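Local coordinates for hypothetical protein (Neisseria meningitidis Z2491, PDB 2F46) that is a putative phosphatase, probably one of the nonclassical, eukaryotic-like phosphatases, at residues 18-26 with 135-143; 43-54 with 104-115. All blocks are in the same frame, centred on the assembly; numbering follows the deposited sequence. Where two conformers were deposited one is given.

Contact 1: 18-26 with 135-143; sequences LKLDEHLYI and RRAQAAGVN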
loop_
_atom_site.group_PDB
_atom_site.type_symbol
_atom_site.label_atom_id
_atom_site.label_comp_id
_atom_site.label_asym_id
_atom_site.label_seq_id
_atom_site.Cartn_x
_atom_site.Cartn_y
_atom_site.Cartn_z
ATOM N N LEU A 18 9.318 1.854 -1.700
ATOM C CA LEU A 18 9.729 3.052 -0.987
ATOM C C LEU A 18 8.937 3.257 0.290
ATOM O O LEU A 18 7.750 2.968 0.363
ATOM C CB LEU A 18 9.638 4.288 -1.903
ATOM C CG LEU A 18 10.538 4.248 -3.142
ATOM C CD1 LEU A 18 10.161 5.363 -4.148
ATOM C CD2 LEU A 18 11.999 4.373 -2.713
ATOM N N LYS A 19 9.579 3.855 1.279
ATOM C CA LYS A 19 8.964 4.126 2.563
ATOM C C LYS A 19 7.978 5.266 2.544
ATOM O O LYS A 19 8.256 6.380 2.091
ATOM C CB LYS A 19 10.039 4.407 3.612
ATOM C CG LYS A 19 9.550 4.291 5.019
ATOM C CD LYS A 19 10.700 4.047 5.978
ATOM C CE LYS A 19 10.457 2.797 6.825
ATOM N NZ LYS A 19 11.734 2.243 7.392
ATOM N N LEU A 20 6.792 5.017 3.057
ATOM C CA LEU A 20 5.767 5.990 3.195
ATOM C C LEU A 20 5.571 6.430 4.658
ATOM O O LEU A 20 5.159 7.559 4.944
ATOM C CB LEU A 20 4.467 5.421 2.627
ATOM C CG LEU A 20 3.289 6.363 2.666
ATOM C CD1 LEU A 20 3.554 7.699 1.945
ATOM C CD2 LEU A 20 2.078 5.668 2.047
ATOM N N ASP A 21 5.816 5.526 5.609
ATOM C CA ASP A 21 5.705 5.840 7.018
ATOM C C ASP A 21 6.648 4.919 7.780
ATOM O O ASP A 21 7.299 4.069 7.186
ATOM C CB ASP A 21 4.262 5.656 7.498
ATOM C CG ASP A 21 3.906 6.561 8.641
ATOM O OD1 ASP A 21 4.837 7.032 9.352
ATOM O OD2 ASP A 21 2.689 6.783 8.841
ATOM N N GLU A 22 6.748 5.127 9.094
ATOM C CA GLU A 22 7.692 4.403 9.969
ATOM C C GLU A 22 7.774 2.876 9.743
ATOM O O GLU A 22 8.870 2.288 9.717
ATOM C CB GLU A 22 7.317 4.694 11.442
ATOM C CG GLU A 22 8.153 3.946 12.488
ATOM C CD GLU A 22 7.741 4.245 13.938
ATOM O OE1 GLU A 22 6.657 4.845 14.176
ATOM O OE2 GLU A 22 8.518 3.852 14.842
ATOM N N HIS A 23 6.622 2.249 9.583
ATOM C CA HIS A 23 6.583 0.796 9.437
ATOM C C HIS A 23 5.987 0.348 8.110
ATOM O O HIS A 23 5.621 -0.812 7.965
ATOM C CB HIS A 23 5.758 0.200 10.566
ATOM C CG HIS A 23 6.344 0.450 11.920
ATOM N ND1 HIS A 23 7.647 0.119 12.221
ATOM C CD2 HIS A 23 5.817 0.986 13.045
ATOM C CE1 HIS A 23 7.903 0.452 13.472
ATOM N NE2 HIS A 23 6.809 0.973 13.996
ATOM N N LEU A 24 5.937 1.249 7.137
ATOM C CA LEU A 24 5.167 1.024 5.910
ATOM C C LEU A 24 5.934 1.409 4.631
ATOM O O LEU A 24 6.290 2.585 4.454
ATOM C CB LEU A 24 3.895 1.829 5.978
ATOM C CG LEU A 24 2.962 1.703 4.757
ATOM C CD1 LEU A 24 2.480 0.256 4.581
ATOM C CD2 LEU A 24 1.767 2.638 4.838
ATOM N N TYR A 25 6.199 0.438 3.791
ATOM C CA TYR A 25 6.679 0.628 2.403
ATOM C C TYR A 25 5.497 0.465 1.455
ATOM O O TYR A 25 4.531 -0.274 1.755
ATOM C CB TYR A 25 7.676 -0.435 2.043
ATOM C CG TYR A 25 8.993 -0.376 2.784
ATOM C CD1 TYR A 25 9.113 -0.877 4.055
ATOM C CD2 TYR A 25 10.102 0.220 2.205
ATOM C CE1 TYR A 25 10.321 -0.815 4.744
ATOM C CE2 TYR A 25 11.321 0.285 2.884
ATOM C CZ TYR A 25 11.408 -0.234 4.148
ATOM O OH TYR A 25 12.599 -0.202 4.848
ATOM N N ILE A 26 5.545 1.180 0.333
ATOM C CA ILE A 26 4.570 0.965 -0.747
ATOM C C ILE A 26 5.320 0.612 -2.045
ATOM O O ILE A 26 6.539 0.782 -2.163
ATOM C CB ILE A 26 3.669 2.159 -0.957
ATOM C CG1 ILE A 26 4.446 3.404 -1.430
ATOM C CG2 ILE A 26 2.840 2.404 0.282
ATOM C CD1 ILE A 26 3.602 4.551 -1.791
ATOM N N ARG A 135 3.050 15.600 -0.184
ATOM C CA ARG A 135 4.501 15.622 -0.198
ATOM C C ARG A 135 5.060 14.270 0.255
ATOM O O ARG A 135 5.936 13.737 -0.358
ATOM C CB ARG A 135 5.030 16.743 0.695
ATOM C CG ARG A 135 6.558 16.746 0.807
ATOM C CD ARG A 135 7.084 17.659 1.937
ATOM N NE ARG A 135 7.043 17.023 3.273
ATOM C CZ ARG A 135 7.849 16.037 3.685
ATOM N NH1 ARG A 135 8.788 15.537 2.890
ATOM N NH2 ARG A 135 7.728 15.555 4.919
ATOM N N ARG A 136 4.492 13.711 1.318
ATOM C CA ARG A 136 4.975 12.409 1.838
ATOM C C ARG A 136 4.748 11.254 0.853
ATOM O O ARG A 136 5.618 10.439 0.633
ATOM C CB ARG A 136 4.359 12.124 3.197
ATOM C CG ARG A 136 5.063 12.940 4.287
ATOM C CD ARG A 136 4.422 12.681 5.537
ATOM N NE ARG A 136 5.081 13.358 6.664
ATOM C CZ ARG A 136 6.052 12.832 7.405
ATOM N NH1 ARG A 136 6.566 11.640 7.128
ATOM N NH2 ARG A 136 6.547 13.561 8.392
ATOM N N ALA A 137 3.576 11.237 0.200
ATOM C CA ALA A 137 3.342 10.185 -0.784
ATOM C C ALA A 137 4.278 10.327 -1.967
ATOM O O ALA A 137 4.747 9.384 -2.559
ATOM C CB ALA A 137 1.867 10.201 -1.237
ATOM N N GLN A 138 4.542 11.577 -2.343
ATOM C CA GLN A 138 5.451 11.829 -3.464
ATOM C C GLN A 138 6.875 11.360 -3.162
ATOM O O GLN A 138 7.556 10.851 -4.022
ATOM C CB GLN A 138 5.423 13.322 -3.882
ATOM C CG GLN A 138 6.209 13.667 -5.132
ATOM C CD GLN A 138 5.711 12.922 -6.332
ATOM O OE1 GLN A 138 6.265 11.896 -6.729
ATOM N NE2 GLN A 138 4.621 13.425 -6.906
ATOM N N ALA A 139 7.231 11.481 -1.875
ATOM C CA ALA A 139 8.516 10.974 -1.379
ATOM C C ALA A 139 8.585 9.447 -1.438
ATOM O O ALA A 139 9.685 8.866 -1.478
ATOM C CB ALA A 139 8.807 11.516 0.021
ATOM N N ALA A 140 7.413 8.788 -1.533
ATOM C CA ALA A 140 7.371 7.370 -1.821
ATOM C C ALA A 140 7.014 7.011 -3.261
ATOM O O ALA A 140 6.694 5.830 -3.561
ATOM C CB ALA A 140 6.426 6.699 -0.901
ATOM N N GLY A 141 7.191 7.978 -4.176
ATOM C CA GLY A 141 7.111 7.692 -5.562
ATOM C C GLY A 141 5.709 7.799 -6.155
ATOM O O GLY A 141 5.524 7.429 -7.311
ATOM N N VAL A 142 4.769 8.356 -5.396
ATOM C CA VAL A 142 3.368 8.366 -5.835
ATOM C C VAL A 142 2.818 9.782 -5.786
ATOM O O VAL A 142 2.837 10.456 -4.748
ATOM C CB VAL A 142 2.520 7.425 -4.930
ATOM C CG1 VAL A 142 1.048 7.559 -5.231
ATOM C CG2 VAL A 142 2.893 5.997 -5.143
ATOM N N ASN A 143 2.235 10.236 -6.903
ATOM C CA ASN A 143 1.642 11.549 -6.992
ATOM C C ASN A 143 0.139 11.483 -6.697
ATOM O O ASN A 143 -0.625 10.857 -7.442
ATOM C CB ASN A 143 1.849 12.094 -8.419
ATOM C CG ASN A 143 1.503 13.553 -8.538
ATOM O OD1 ASN A 143 0.792 14.114 -7.716
ATOM N ND2 ASN A 143 2.052 14.203 -9.561
HETATM O O HOH W 1 7.350 9.468 2.480
HETATM O O HOH W 2 10.453 7.132 0.683
HETATM O O HOH W 3 6.308 9.799 4.962
#
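Ala140, just past the last turn of helix 130-139, pushes its methyl group among Leu18, Leu20 and Ile26 of the N-terminal beta hairpin. Ile26 reaches both Ala140 and Val142: its CD1 ends 3.7 Å from Ala140 CB and equally far from CG2 of Val142. A chi1 of 64° brings CG1 toward Ala140, and the extended chi2 (174°) carries CD1 on to Val142. Leu20 reaches the helix with one branch, CD1 lying 3.7 Å from Ala137 CA, while Leu18 lays CD1 against the backbone of Ala140, 3.5 Å from its O. Trp119 and Ser116 of helix 113-125 adjoin this apolar patch.

Polar links between the segments run through water. One water donates to Lys19 O and, at 2.7 Å, to Arg136 O; a second donates to Lys19 O and to Ala139 O. A third donates to Leu20 O and accepts from Arg136 NH1 at 2.9 Å, in the guanidinium plane. Arg136 NE is held by a salt bridge to Glu132.

Backbone bonds shape both partners. A classic bulge, Leu20 and Asp21 facing Leu24, adjoins the turn of the hairpin, and Gly141, with positive phi, completes a Schellman motif through Val142 N to Ala137 O (3.0 Å) and Gly141 N to Gln138 O. The chemistry implies a helix end seated on the hairpin by aliphatic packing inside and hydrated carbonyls outside.

Contact 2: 43-54 with 104-115; sequences IKTIICNRPDRE and PVLAYCRTGTRC. Unlike the reference sequence in segment 43-54: Ile46 (reference Val).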
loop_
_atom_site.group_PDB
_atom_site.type_symbol
_atom_site.label_atom_id
_atom_site.label_comp_id
_atom_site.label_asym_id
_atom_site.label_seq_id
_atom_site.Cartn_x
_atom_site.Cartn_y
_atom_site.Cartn_z
ATOM N N ILE A 43 10.804 -7.417 5.075
ATOM C CA ILE A 43 9.351 -7.271 5.090
ATOM C C ILE A 43 8.714 -8.460 5.806
ATOM O O ILE A 43 9.023 -9.582 5.484
ATOM C CB ILE A 43 8.786 -7.138 3.645
ATOM C CG1 ILE A 43 9.371 -5.933 2.892
ATOM C CG2 ILE A 43 7.243 -7.083 3.676
ATOM C CD1 ILE A 43 9.249 -4.655 3.530
ATOM N N LYS A 44 7.832 -8.185 6.744
ATOM C CA LYS A 44 7.137 -9.262 7.448
ATOM C C LYS A 44 5.665 -9.376 7.082
ATOM O O LYS A 44 5.072 -10.417 7.331
ATOM C CB LYS A 44 7.300 -9.060 8.944
ATOM C CG LYS A 44 8.740 -9.295 9.436
ATOM C CD LYS A 44 9.151 -10.733 9.206
ATOM C CE LYS A 44 10.478 -11.098 9.784
ATOM N NZ LYS A 44 10.779 -12.478 9.250
ATOM N N THR A 45 5.070 -8.324 6.546
ATOM C CA THR A 45 3.645 -8.334 6.189
ATOM C C THR A 45 3.448 -7.683 4.832
ATOM O O THR A 45 4.025 -6.637 4.546
ATOM C CB THR A 45 2.818 -7.543 7.200
ATOM O OG1 THR A 45 3.116 -8.029 8.514
ATOM C CG2 THR A 45 1.320 -7.630 6.923
ATOM N N ILE A 46 2.645 -8.338 3.985
ATOM C CA ILE A 46 2.270 -7.869 2.654
ATOM C C ILE A 46 0.782 -7.590 2.655
ATOM O O ILE A 46 -0.009 -8.463 3.035
ATOM C CB ILE A 46 2.560 -8.935 1.566
ATOM C CG1 ILE A 46 4.069 -9.024 1.306
ATOM C CG2 ILE A 46 1.769 -8.687 0.265
ATOM C CD1 ILE A 46 4.636 -7.926 0.445
ATOM N N ILE A 47 0.414 -6.394 2.206
ATOM C CA ILE A 47 -0.972 -6.009 1.946
ATOM C C ILE A 47 -1.107 -5.711 0.441
ATOM O O ILE A 47 -0.361 -4.889 -0.123
ATOM C CB ILE A 47 -1.435 -4.763 2.708
ATOM C CG1 ILE A 47 -1.311 -5.001 4.218
ATOM C CG2 ILE A 47 -2.889 -4.459 2.386
ATOM C CD1 ILE A 47 -1.522 -3.781 5.105
ATOM N N CYS A 48 -2.017 -6.397 -0.237
ATOM C CA CYS A 48 -2.341 -6.149 -1.606
ATOM C C CYS A 48 -3.633 -5.432 -1.714
ATOM O O CYS A 48 -4.672 -5.954 -1.254
ATOM C CB CYS A 48 -2.455 -7.439 -2.377
ATOM S SG CYS A 48 -3.031 -7.298 -4.052
ATOM N N ASN A 49 -3.572 -4.244 -2.303
ATOM C CA ASN A 49 -4.773 -3.404 -2.445
ATOM C C ASN A 49 -5.403 -3.394 -3.826
ATOM O O ASN A 49 -6.165 -2.506 -4.164
ATOM C CB ASN A 49 -4.520 -1.954 -1.951
ATOM C CG ASN A 49 -4.249 -1.860 -0.466
ATOM O OD1 ASN A 49 -3.211 -1.324 -0.034
ATOM N ND2 ASN A 49 -5.209 -2.317 0.365
ATOM N N ARG A 50 -5.016 -4.401 -4.622
ATOM C CA ARG A 50 -5.393 -4.528 -6.024
ATOM C C ARG A 50 -6.290 -5.733 -6.201
ATOM O O ARG A 50 -5.884 -6.838 -5.850
ATOM C CB ARG A 50 -4.150 -4.704 -6.923
ATOM C CG ARG A 50 -4.447 -4.470 -8.368
ATOM C CD ARG A 50 -3.205 -4.634 -9.196
ATOM N NE ARG A 50 -3.496 -4.194 -10.527
ATOM C CZ ARG A 50 -2.654 -4.240 -11.541
ATOM N NH1 ARG A 50 -1.448 -4.759 -11.407
ATOM N NH2 ARG A 50 -3.043 -3.758 -12.705
ATOM N N PRO A 51 -7.485 -5.541 -6.786
ATOM C CA PRO A 51 -8.236 -6.737 -7.214
ATOM C C PRO A 51 -7.418 -7.578 -8.194
ATOM O O PRO A 51 -6.697 -7.044 -9.012
ATOM C CB PRO A 51 -9.456 -6.139 -7.923
ATOM C CG PRO A 51 -9.549 -4.713 -7.409
ATOM C CD PRO A 51 -8.134 -4.292 -7.214
ATOM N N ASP A 52 -7.589 -8.901 -8.137
ATOM C CA ASP A 52 -6.979 -9.774 -9.135
ATOM C C ASP A 52 -7.629 -9.479 -10.496
ATOM O O ASP A 52 -8.801 -9.072 -10.537
ATOM C CB ASP A 52 -7.197 -11.252 -8.796
ATOM C CG ASP A 52 -6.374 -11.757 -7.611
ATOM O OD1 ASP A 52 -5.326 -11.162 -7.287
ATOM O OD2 ASP A 52 -6.792 -12.786 -7.012
ATOM N N ARG A 53 -6.852 -9.694 -11.555
ATOM C CA ARG A 53 -7.324 -9.709 -12.962
ATOM C C ARG A 53 -7.657 -8.325 -13.478
ATOM O O ARG A 53 -8.469 -8.176 -14.399
ATOM C CB ARG A 53 -8.499 -10.678 -13.145
ATOM C CG ARG A 53 -8.258 -12.049 -12.582
ATOM C CD ARG A 53 -7.072 -12.700 -13.244
ATOM N NE ARG A 53 -6.778 -13.956 -12.564
ATOM C CZ ARG A 53 -7.361 -15.130 -12.833
ATOM N NH1 ARG A 53 -8.258 -15.248 -13.813
ATOM N NH2 ARG A 53 -7.043 -16.192 -12.095
ATOM N N GLU A 54 -6.974 -7.307 -12.950
ATOM C CA GLU A 54 -7.037 -5.993 -13.567
ATOM C C GLU A 54 -6.317 -5.975 -14.908
ATOM O O GLU A 54 -6.755 -5.274 -15.807
ATOM C CB GLU A 54 -6.488 -4.881 -12.639
ATOM C CG GLU A 54 -7.448 -4.499 -11.548
ATOM C CD GLU A 54 -7.090 -3.201 -10.806
ATOM O OE1 GLU A 54 -5.913 -2.780 -10.881
ATOM O OE2 GLU A 54 -8.035 -2.628 -10.164
ATOM N N PRO A 104 8.399 -4.648 9.222
ATOM C CA PRO A 104 7.687 -3.682 8.405
ATOM C C PRO A 104 6.623 -4.306 7.498
ATOM O O PRO A 104 6.710 -5.490 7.156
ATOM C CB PRO A 104 8.807 -3.038 7.548
ATOM C CG PRO A 104 9.920 -3.929 7.573
ATOM C CD PRO A 104 9.771 -4.865 8.736
ATOM N N VAL A 105 5.691 -3.445 7.079
ATOM C CA VAL A 105 4.602 -3.792 6.154
ATOM C C VAL A 105 4.972 -3.259 4.775
ATOM O O VAL A 105 5.511 -2.157 4.675
ATOM C CB VAL A 105 3.258 -3.165 6.591
ATOM C CG1 VAL A 105 2.183 -3.542 5.606
ATOM C CG2 VAL A 105 2.857 -3.605 8.025
ATOM N N LEU A 106 4.705 -4.031 3.724
ATOM C CA LEU A 106 4.744 -3.547 2.350
ATOM C C LEU A 106 3.328 -3.647 1.781
ATOM O O LEU A 106 2.773 -4.764 1.699
ATOM C CB LEU A 106 5.681 -4.407 1.506
ATOM C CG LEU A 106 5.742 -4.146 -0.001
ATOM C CD1 LEU A 106 5.995 -2.756 -0.352
ATOM C CD2 LEU A 106 6.824 -5.061 -0.587
ATOM N N ALA A 107 2.796 -2.525 1.347
ATOM C CA ALA A 107 1.510 -2.486 0.644
ATOM C C ALA A 107 1.728 -2.198 -0.823
ATOM O O ALA A 107 2.582 -1.380 -1.180
ATOM C CB ALA A 107 0.579 -1.472 1.248
ATOM N N TYR A 108 0.988 -2.872 -1.696
ATOM C CA TYR A 108 1.118 -2.602 -3.132
ATOM C C TYR A 108 -0.234 -2.573 -3.870
ATOM O O TYR A 108 -1.239 -3.120 -3.377
ATOM C CB TYR A 108 2.024 -3.613 -3.851
ATOM C CG TYR A 108 1.445 -4.999 -4.081
ATOM C CD1 TYR A 108 1.535 -5.978 -3.133
ATOM C CD2 TYR A 108 0.827 -5.330 -5.286
ATOM C CE1 TYR A 108 1.070 -7.273 -3.348
ATOM C CE2 TYR A 108 0.365 -6.612 -5.519
ATOM C CZ TYR A 108 0.452 -7.583 -4.539
ATOM O OH TYR A 108 -0.042 -8.839 -4.784
ATOM N N CYS A 109 -0.271 -1.878 -4.996
ATOM C CA CYS A 109 -1.391 -2.026 -5.888
ATOM C C CYS A 109 -0.737 -2.032 -7.256
ATOM O O CYS A 109 0.381 -2.533 -7.431
ATOM C CB CYS A 109 -2.482 -0.958 -5.644
ATOM S SG CYS A 109 -2.259 0.700 -6.328
ATOM N N ARG A 110 -1.417 -1.513 -8.249
ATOM C CA ARG A 110 -0.771 -1.454 -9.575
ATOM C C ARG A 110 0.386 -0.460 -9.545
ATOM O O ARG A 110 1.467 -0.712 -10.116
ATOM C CB ARG A 110 -1.783 -1.016 -10.641
ATOM C CG ARG A 110 -1.193 -1.026 -12.051
ATOM C CD ARG A 110 -2.211 -0.614 -13.089
ATOM N NE ARG A 110 -1.614 -0.651 -14.422
ATOM C CZ ARG A 110 -0.909 0.331 -14.971
ATOM N NH1 ARG A 110 -0.698 1.477 -14.325
ATOM N NH2 ARG A 110 -0.414 0.161 -16.196
ATOM N N THR A 111 0.166 0.677 -8.883
ATOM C CA THR A 111 1.140 1.755 -8.819
ATOM C C THR A 111 1.569 2.162 -7.426
ATOM O O THR A 111 2.558 2.885 -7.275
ATOM C CB THR A 111 0.542 3.021 -9.419
ATOM O OG1 THR A 111 -0.657 3.357 -8.701
ATOM C CG2 THR A 111 0.280 2.870 -10.893
ATOM N N GLY A 112 0.817 1.748 -6.406
ATOM C CA GLY A 112 0.984 2.276 -5.060
ATOM C C GLY A 112 0.023 3.409 -4.741
ATOM O O GLY A 112 -0.052 3.837 -3.584
ATOM N N THR A 113 -0.757 3.868 -5.714
ATOM C CA THR A 113 -1.718 4.956 -5.497
ATOM C C THR A 113 -2.756 4.595 -4.441
ATOM O O THR A 113 -3.066 5.380 -3.555
ATOM C CB THR A 113 -2.410 5.324 -6.808
ATOM O OG1 THR A 113 -1.384 5.813 -7.694
ATOM C CG2 THR A 113 -3.456 6.403 -6.616
ATOM N N ARG A 114 -3.324 3.406 -4.574
ATOM C CA ARG A 114 -4.391 3.041 -3.618
ATOM C C ARG A 114 -3.880 2.920 -2.201
ATOM O O ARG A 114 -4.570 3.386 -1.261
ATOM C CB ARG A 114 -5.092 1.766 -4.055
ATOM C CG ARG A 114 -5.989 1.983 -5.257
ATOM C CD ARG A 114 -6.401 0.646 -5.919
ATOM N NE ARG A 114 -5.497 0.328 -7.014
ATOM C CZ ARG A 114 -5.798 -0.533 -7.977
ATOM N NH1 ARG A 114 -6.927 -1.207 -7.954
ATOM N NH2 ARG A 114 -4.956 -0.688 -8.988
ATOM N N CYS A 115 -2.689 2.340 -2.026
ATOM C CA CYS A 115 -2.050 2.229 -0.716
ATOM C C CYS A 115 -1.862 3.630 -0.112
ATOM O O CYS A 115 -2.216 3.923 1.042
ATOM C CB CYS A 115 -0.723 1.479 -0.822
ATOM S SG CYS A 115 -0.782 -0.013 -1.904
#
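Ile47 and Ala107 pair side by side in neighbouring parallel strands, 45-48 and 105-108, at the centre of the phosphatase-type alpha/beta sheet. Leu106 N bonds to Thr45 O, Ile47 N to Leu106 O and Tyr108 N to Ile47 O; Asn49 N to Tyr108 O (2.8 Å, 172° at the hydrogen) extends the pairing past the strand end. On the face of Ile46 and Cys48, Ile46 CD1 lies alongside Leu106 CD2 at 3.7 Å, and its CG2 meets the Tyr108 ring at the edge. Tyr108, with CG between the backbone N and the carbonyl carbon (chi1 74°), turns its ring back over Cys48: Cys48 CA sits above one face, and SG approaches obliquely, 4.1 Å from the centroid. Phe61 of helix 61-68 adjoins this cluster.

Beyond the strands lies a loop in which four residues separate Cys109 from Arg114, one fewer than between the cysteine and arginine of the classical tyrosine phosphatase loop, of which it is probably the counterpart. In the conformer described, Cys109 SG accepts hydrogen bonds from Thr111 N and Arg114 N, and weakly from Gly112 N and Arg114 NE.

Glu54 ties the loop to the segment after strand 45-48. Arg114 grips it end-on, NH1 to OE2 at 2.9 Å and NH2 to OE1 at 3.0 Å, with both oxygens near the guanidinium plane. Arg114 NH1 also bonds to Val81 O. The extended Arg50 chain, its guanidinium overlain by Arg110 CB, brings a second donor to the same carboxylate: Arg50 NE meets Glu54 OE1 on its anti side at 2.8 Å, while Arg114 NH2 uses the syn lone pair of that oxygen.

Overall arrangement
Contacts 1 and 2, centred about 13 Å apart, share the central sheet, in which strand 24-27 runs parallel to strand 105-108. Two probable hydrogen bonds join them, His23 O to Val105 N and Tyr25 N to Val105 O, each 2.8 Å long. Further along, Ile26 CB packs 3.7 Å from Ala107 O. Helix 113-125 provides a second connection: it starts right after Gly112 in contact 2, its Ser116 touches both Ile26 and Val142 of contact 1, and Ser116 OG bonds to Gly112 O. The loop from Cys109 to Arg114, from its sequence probably the phosphate-binding loop, belongs to contact 2, whereas contact 1 packs the C-terminal helical region against the outer hairpin.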